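Local atomic coordinates of acetylornithine aminotransferase (Aquifex aeolicus, PDB entry 2EH6), a protein that transfers an amino group between N(2)-acetyl-L-ornithine and 2-oxoglutarate with the help of pyridoxal 5'-phosphate, a step of arginine biosynthesis. Residues A[301-304]-A[305-309]. Sequence-based numbering, arbitrary orientation.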
ATOM      1  N   TYR A 301      20.251  21.939  17.521  1.00 34.15           N
ATOM      2  CA  TYR A 301      20.779  23.174  16.952  1.00 33.50           C
ATOM      3  C   TYR A 301      19.645  23.897  16.227  1.00 33.61           C
ATOM      4  O   TYR A 301      19.375  25.073  16.474  1.00 32.28           O
ATOM      5  CB  TYR A 301      21.891  22.845  15.955  1.00 34.78           C
ATOM      6  CG  TYR A 301      22.528  24.046  15.293  1.00 37.37           C
ATOM      7  CD1 TYR A 301      23.421  24.860  15.991  1.00 38.80           C
ATOM      8  CD2 TYR A 301      22.253  24.360  13.962  1.00 37.39           C
ATOM      9  CE1 TYR A 301      24.029  25.954  15.379  1.00 38.76           C
ATOM     10  CE2 TYR A 301      22.855  25.452  13.340  1.00 38.38           C
ATOM     11  CZ  TYR A 301      23.741  26.244  14.055  1.00 39.69           C
ATOM     12  OH  TYR A 301      24.341  27.325  13.451  1.00 39.29           O
ATOM     13  N   PHE A 302      18.985  23.172  15.331  1.00 32.71           N
ATOM     14  CA  PHE A 302      17.880  23.705  14.542  1.00 33.42           C
ATOM     15  C   PHE A 302      16.754  24.231  15.432  1.00 33.88           C
ATOM     16  O   PHE A 302      16.261  25.340  15.230  1.00 31.75           O
ATOM     17  CB  PHE A 302      17.370  22.604  13.596  1.00 34.48           C
ATOM     18  CG  PHE A 302      16.299  23.051  12.627  1.00 33.69           C
ATOM     19  CD1 PHE A 302      16.127  24.393  12.304  1.00 34.53           C
ATOM     20  CD2 PHE A 302      15.495  22.109  11.995  1.00 33.70           C
ATOM     21  CE1 PHE A 302      15.167  24.786  11.363  1.00 34.07           C
ATOM     22  CE2 PHE A 302      14.538  22.495  11.055  1.00 33.69           C
ATOM     23  CZ  PHE A 302      14.375  23.831  10.740  1.00 32.37           C
ATOM     24  N   LYS A 303      16.352  23.446  16.426  1.00 35.36           N
ATOM     25  CA  LYS A 303      15.281  23.867  17.320  1.00 36.73           C
ATOM     26  C   LYS A 303      15.629  25.190  18.003  1.00 37.89           C
ATOM     27  O   LYS A 303      14.796  26.097  18.083  1.00 38.18           O
ATOM     28  CB  LYS A 303      15.003  22.784  18.370  1.00 37.45           C
ATOM     29  CG  LYS A 303      13.728  23.011  19.175  1.00 38.74           C
ATOM     30  CD  LYS A 303      13.402  21.813  20.060  1.00 38.61           C
ATOM     31  CE  LYS A 303      12.078  22.004  20.787  1.00 40.58           C
ATOM     32  NZ  LYS A 303      11.732  20.834  21.648  1.00 40.41           N
ATOM     33  N   GLU A 304      16.863  25.310  18.481  1.00 38.35           N
ATOM     34  CA  GLU A 304      17.282  26.537  19.144  1.00 40.98           C
ATOM     35  C   GLU A 304      17.245  27.747  18.215  1.00 40.12           C
ATOM     36  O   GLU A 304      16.825  28.832  18.620  1.00 39.49           O
ATOM     37  CB  GLU A 304      18.685  26.374  19.734  1.00 43.51           C
ATOM     38  CG  GLU A 304      18.724  25.440  20.932  1.00 49.65           C
ATOM     39  CD  GLU A 304      17.680  25.801  21.983  1.00 52.66           C
ATOM     40  OE1 GLU A 304      17.708  26.945  22.492  1.00 52.62           O
ATOM     41  OE2 GLU A 304      16.828  24.938  22.293  1.00 54.47           O
ATOM     42  N   LYS A 305      17.685  27.562  16.973  1.00 39.60           N
ATOM     43  CA  LYS A 305      17.681  28.651  16.002  1.00 39.19           C
ATOM     44  C   LYS A 305      16.247  29.076  15.697  1.00 39.32           C
ATOM     45  O   LYS A 305      15.967  30.259  15.507  1.00 38.46           O
ATOM     46  CB  LYS A 305      18.384  28.221  14.711  1.00 41.10           C
ATOM     47  CG  LYS A 305      19.856  27.881  14.889  1.00 42.79           C
ATOM     48  CD  LYS A 305      20.623  29.059  15.480  1.00 45.72           C
ATOM     49  CE  LYS A 305      22.075  28.704  15.733  1.00 47.65           C
ATOM     50  NZ  LYS A 305      22.859  29.864  16.242  1.00 50.11           N
ATOM     51  N   LEU A 306      15.341  28.104  15.644  1.00 39.23           N
ATOM     52  CA  LEU A 306      13.939  28.395  15.380  1.00 39.17           C
ATOM     53  C   LEU A 306      13.383  29.249  16.511  1.00 39.96           C
ATOM     54  O   LEU A 306      12.626  30.190  16.274  1.00 40.19           O
ATOM     55  CB  LEU A 306      13.136  27.098  15.256  1.00 38.48           C
ATOM     56  CG  LEU A 306      13.357  26.291  13.972  1.00 37.50           C
ATOM     57  CD1 LEU A 306      12.562  24.999  14.030  1.00 37.54           C
ATOM     58  CD2 LEU A 306      12.931  27.123  12.767  1.00 38.74           C
ATOM     59  N   LYS A 307      13.758  28.916  17.743  1.00 41.03           N
ATOM     60  CA  LYS A 307      13.306  29.681  18.902  1.00 43.26           C
ATOM     61  C   LYS A 307      13.854  31.101  18.814  1.00 44.22           C
ATOM     62  O   LYS A 307      13.177  32.066  19.169  1.00 44.53           O
ATOM     63  CB  LYS A 307      13.795  29.031  20.200  1.00 44.06           C
ATOM     64  CG  LYS A 307      13.087  27.742  20.576  1.00 45.33           C
ATOM     65  CD  LYS A 307      13.737  27.101  21.800  1.00 47.08           C
ATOM     66  CE  LYS A 307      13.003  25.834  22.217  1.00 47.67           C
ATOM     67  NZ  LYS A 307      13.738  25.075  23.269  1.00 49.88           N
ATOM     68  N   GLU A 308      15.088  31.217  18.331  1.00 45.43           N
ATOM     69  CA  GLU A 308      15.757  32.505  18.197  1.00 46.35           C
ATOM     70  C   GLU A 308      15.054  33.485  17.265  1.00 47.15           C
ATOM     71  O   GLU A 308      15.174  34.698  17.433  1.00 47.17           O
ATOM     72  CB  GLU A 308      17.194  32.294  17.726  1.00 47.30           C
ATOM     73  CG  GLU A 308      18.168  31.978  18.846  1.00 49.68           C
ATOM     74  CD  GLU A 308      19.507  31.494  18.329  1.00 50.74           C
ATOM     75  OE1 GLU A 308      19.982  32.030  17.304  1.00 52.45           O
ATOM     76  OE2 GLU A 308      20.087  30.582  18.954  1.00 51.74           O
ATOM     77  N   LEU A 309      14.328  32.964  16.284  1.00 46.51           N
ATOM     78  CA  LEU A 309      13.615  33.824  15.349  1.00 46.81           C
ATOM     79  C   LEU A 309      12.560  34.649  16.084  1.00 46.93           C
ATOM     80  O   LEU A 309      12.202  35.746  15.652  1.00 46.91           O
ATOM     81  CB  LEU A 309      12.944  32.982  14.261  1.00 46.17           C
ATOM     82  CG  LEU A 309      13.871  32.182  13.338  1.00 46.93           C
ATOM     83  CD1 LEU A 309      13.036  31.284  12.438  1.00 46.72           C
ATOM     84  CD2 LEU A 309      14.727  33.133  12.507  1.00 46.92           C
TER
HETATM   85  O   HOH W   1      25.280  29.228  15.207  1.00 59.72           O
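F302 and L306, one helical turn apart, form the tightly packed side of this contact. L306 CD1 sits over one face of the F302 ring, 4.0 Å from its centroid and 19° off the normal, a CH-pi contact, while F302 CE1 packs directly against L306 CG at 3.5 Å. Helix 361-374 and strand 320-324 bury the phenyl ring further, and the rings of F33 and F353 meet it at steep angles. The Y301–K305 pair, one residue earlier, is more open. With CG anti to the backbone N (chi1 -180°), the Y301 ring leans along the helix toward K305, whose CG lies over one ring face and whose CE approaches Y301 CE1 to 3.4 Å. A water bridges the polar ends, giving a hydrogen to Y301 OH at 2.8 Å and accepting one from K305 NZ at 2.7 Å; D365 also bonds the hydroxyl. Replacing Y301 with an alanine is likely to leave the K305 chain without its aromatic support and D365 without this hydroxyl partner. On the exposed side, contact is sparser: K307 NZ makes a salt bridge to E304 OE2 (3.2 Å), on the syn side and 22° out of the carboxylate plane. Backbone bonds from K305 to E308 to carbonyls four residues earlier establish an alpha-helix; buried F302 and L306 against exposed E304, K307 and E308 make this C-terminal part of helix 275-308 amphipathic, its apolar face on the mixed sheet containing strands 313-317 and 320-324.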